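Local coordinates for protein vanadium-dependent haloperoxidase (Zobellia galactanivorans, PDB 4CIT) that acts as a vanadium-dependent iodoperoxidase, a bacterial enzyme that probably uses bound vanadate and hydrogen peroxide to oxidise iodide, at residues K238-V243 with T342-H347. Numbering follows the deposited sequence.
Sequences KELKEV and TVINQH
Val343, whose O accepts the helical bond from His347 N at 3.0 Å, presents its side chain to Leu240; no hydrogen bond crosses between 238-243 and 342-347, so the contact rests on apolar groups. The two segments meet at a right angle (crossing angle -90°), with axes 10.6 Å apart, and bury 179 Å² in total. Leu240 does most of the touching. With CG anti to the backbone N and beside the carbonyl carbon (chi1 180°), Leu240 sends its fork toward 342-347: CD2 meets Val343 CG1 at 3.6 Å, while CD1 lies 3.6 Å from Ile344 CG1 and also touches Val343 CB. The Leu240 and Ile344 side chains pass each other in opposite directions, whereas Leu240 meets Val343 at a slant. In this largely helical PAP2-superfamily enzyme, the contact ties helix 235-253 to the short helix 340-347, which directly follows the vanadate-pocket residue Arg339. Cutting Leu240 back to an alanine takes away CG and both methyls, and is likely to open a gap against Val343 CG1 and leave Ile344 CG1 without its neighbour. One turn on, Val243 CG1 approaches Ile344 CD1 at a looser 4.4 Å; the valine side chain also touches Met419 of helix 407-420 and lies about 12 Å from a bound vanadate. Of the same segment, Glu242 OE2 forms a salt bridge with Arg426 NH2, and Glu239 OE1 accepts a hydrogen bond from Ala427 N.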
loop_
_atom_site.group_PDB
_atom_site.type_symbol
_atom_site.label_atom_id
_atom_site.label_comp_id
_atom_site.label_asym_id
_atom_site.label_seq_id
_atom_site.Cartn_x
_atom_site.Cartn_y
_atom_site.Cartn_z
ATOM N N LYS A 238 20.371 -3.994 -24.004
ATOM C CA LYS A 238 19.167 -3.647 -24.688
ATOM C C LYS A 238 18.206 -2.898 -23.808
ATOM O O LYS A 238 17.594 -1.921 -24.225
ATOM C CB LYS A 238 18.538 -4.843 -25.405
ATOM C CG LYS A 238 19.499 -5.273 -26.529
ATOM C CD LYS A 238 18.893 -6.347 -27.418
ATOM C CE LYS A 238 19.883 -6.844 -28.458
ATOM N NZ LYS A 238 19.370 -8.130 -28.973
ATOM N N GLU A 239 18.024 -3.401 -22.597
ATOM C CA GLU A 239 17.084 -2.746 -21.706
ATOM C C GLU A 239 17.563 -1.368 -21.197
ATOM O O GLU A 239 16.775 -0.476 -21.061
ATOM C CB GLU A 239 16.836 -3.676 -20.484
ATOM C CG GLU A 239 16.026 -4.859 -20.942
ATOM C CD GLU A 239 15.175 -5.506 -19.914
ATOM O OE1 GLU A 239 15.130 -5.053 -18.749
ATOM O OE2 GLU A 239 14.498 -6.505 -20.341
ATOM N N LEU A 240 18.856 -1.200 -21.043
ATOM C CA LEU A 240 19.481 0.063 -20.623
ATOM C C LEU A 240 19.297 1.080 -21.711
ATOM O O LEU A 240 18.908 2.246 -21.501
ATOM C CB LEU A 240 21.000 -0.202 -20.477
ATOM C CG LEU A 240 21.818 0.988 -20.054
ATOM C CD1 LEU A 240 21.393 1.377 -18.669
ATOM C CD2 LEU A 240 23.305 0.663 -20.095
ATOM N N LYS A 241 19.516 0.607 -22.948
ATOM C CA LYS A 241 19.352 1.456 -24.108
ATOM C C LYS A 241 17.928 1.918 -24.310
ATOM O O LYS A 241 17.688 3.051 -24.690
ATOM C CB LYS A 241 19.892 0.764 -25.371
ATOM C CG LYS A 241 19.922 1.629 -26.647
ATOM C CD LYS A 241 20.059 0.853 -27.960
ATOM C CE LYS A 241 20.426 1.759 -29.136
ATOM N NZ LYS A 241 19.263 2.487 -29.717
ATOM N N GLU A 242 16.957 1.073 -24.033
ATOM C CA GLU A 242 15.562 1.450 -24.024
ATOM C C GLU A 242 15.248 2.613 -23.038
ATOM O O GLU A 242 14.662 3.514 -23.403
ATOM C CB GLU A 242 14.689 0.200 -23.760
ATOM C CG GLU A 242 13.232 0.625 -23.773
ATOM C CD GLU A 242 12.187 -0.413 -23.375
ATOM O OE1 GLU A 242 12.530 -1.469 -22.814
ATOM O OE2 GLU A 242 10.958 -0.110 -23.596
ATOM N N VAL A 243 15.665 2.525 -21.779
ATOM C CA VAL A 243 15.558 3.569 -20.789
ATOM C C VAL A 243 16.100 4.868 -21.310
ATOM O O VAL A 243 15.468 5.929 -21.225
ATOM C CB VAL A 243 16.173 3.163 -19.430
ATOM C CG1 VAL A 243 16.002 4.339 -18.447
ATOM C CG2 VAL A 243 15.409 1.960 -18.891
ATOM N N THR A 342 22.748 5.399 -13.000
ATOM C CA THR A 342 24.122 5.060 -12.590
ATOM C C THR A 342 24.922 4.466 -13.776
ATOM O O THR A 342 26.022 4.943 -14.091
ATOM C CB THR A 342 24.085 4.076 -11.450
ATOM O OG1 THR A 342 23.128 4.555 -10.452
ATOM C CG2 THR A 342 25.480 3.928 -10.848
ATOM N N VAL A 343 24.328 3.517 -14.506
ATOM C CA VAL A 343 25.018 2.863 -15.595
ATOM C C VAL A 343 25.110 3.808 -16.771
ATOM O O VAL A 343 26.174 3.927 -17.412
ATOM C CB VAL A 343 24.309 1.547 -16.059
ATOM C CG1 VAL A 343 25.221 0.804 -16.998
ATOM C CG2 VAL A 343 23.987 0.656 -14.825
ATOM N N ILE A 344 24.056 4.551 -16.984
ATOM C CA ILE A 344 24.070 5.492 -18.126
ATOM C C ILE A 344 25.119 6.589 -17.861
ATOM O O ILE A 344 25.901 6.922 -18.795
ATOM C CB ILE A 344 22.662 6.078 -18.423
ATOM C CG1 ILE A 344 21.718 4.976 -19.028
ATOM C CG2 ILE A 344 22.810 7.308 -19.310
ATOM C CD1 ILE A 344 20.290 5.365 -18.817
ATOM N N ASN A 345 25.132 7.215 -16.684
ATOM C CA ASN A 345 26.071 8.309 -16.443
ATOM C C ASN A 345 27.542 7.828 -16.376
ATOM O O ASN A 345 28.436 8.568 -16.844
ATOM C CB ASN A 345 25.753 9.096 -15.195
ATOM C CG ASN A 345 24.469 9.895 -15.342
ATOM O OD1 ASN A 345 24.111 10.398 -16.464
ATOM N ND2 ASN A 345 23.852 10.103 -14.284
ATOM N N GLN A 346 27.787 6.600 -15.908
ATOM C CA GLN A 346 29.133 6.067 -15.838
ATOM C C GLN A 346 29.688 5.508 -17.152
ATOM O O GLN A 346 30.935 5.485 -17.340
ATOM C CB GLN A 346 29.299 5.071 -14.665
ATOM C CG GLN A 346 29.293 5.770 -13.324
ATOM C CD GLN A 346 28.977 4.931 -12.052
ATOM O OE1 GLN A 346 29.331 3.837 -11.958
ATOM N NE2 GLN A 346 28.283 5.510 -11.112
ATOM N N HIS A 347 28.822 5.064 -18.055
ATOM C CA HIS A 347 29.290 4.374 -19.251
ATOM C C HIS A 347 28.779 4.877 -20.544
ATOM O O HIS A 347 29.357 4.494 -21.564
ATOM C CB HIS A 347 29.019 2.866 -19.133
ATOM C CG HIS A 347 29.613 2.271 -17.920
ATOM N ND1 HIS A 347 30.969 1.995 -17.828
ATOM C CD2 HIS A 347 29.078 1.930 -16.723
ATOM C CE1 HIS A 347 31.250 1.549 -16.617
ATOM N NE2 HIS A 347 30.116 1.477 -15.932
#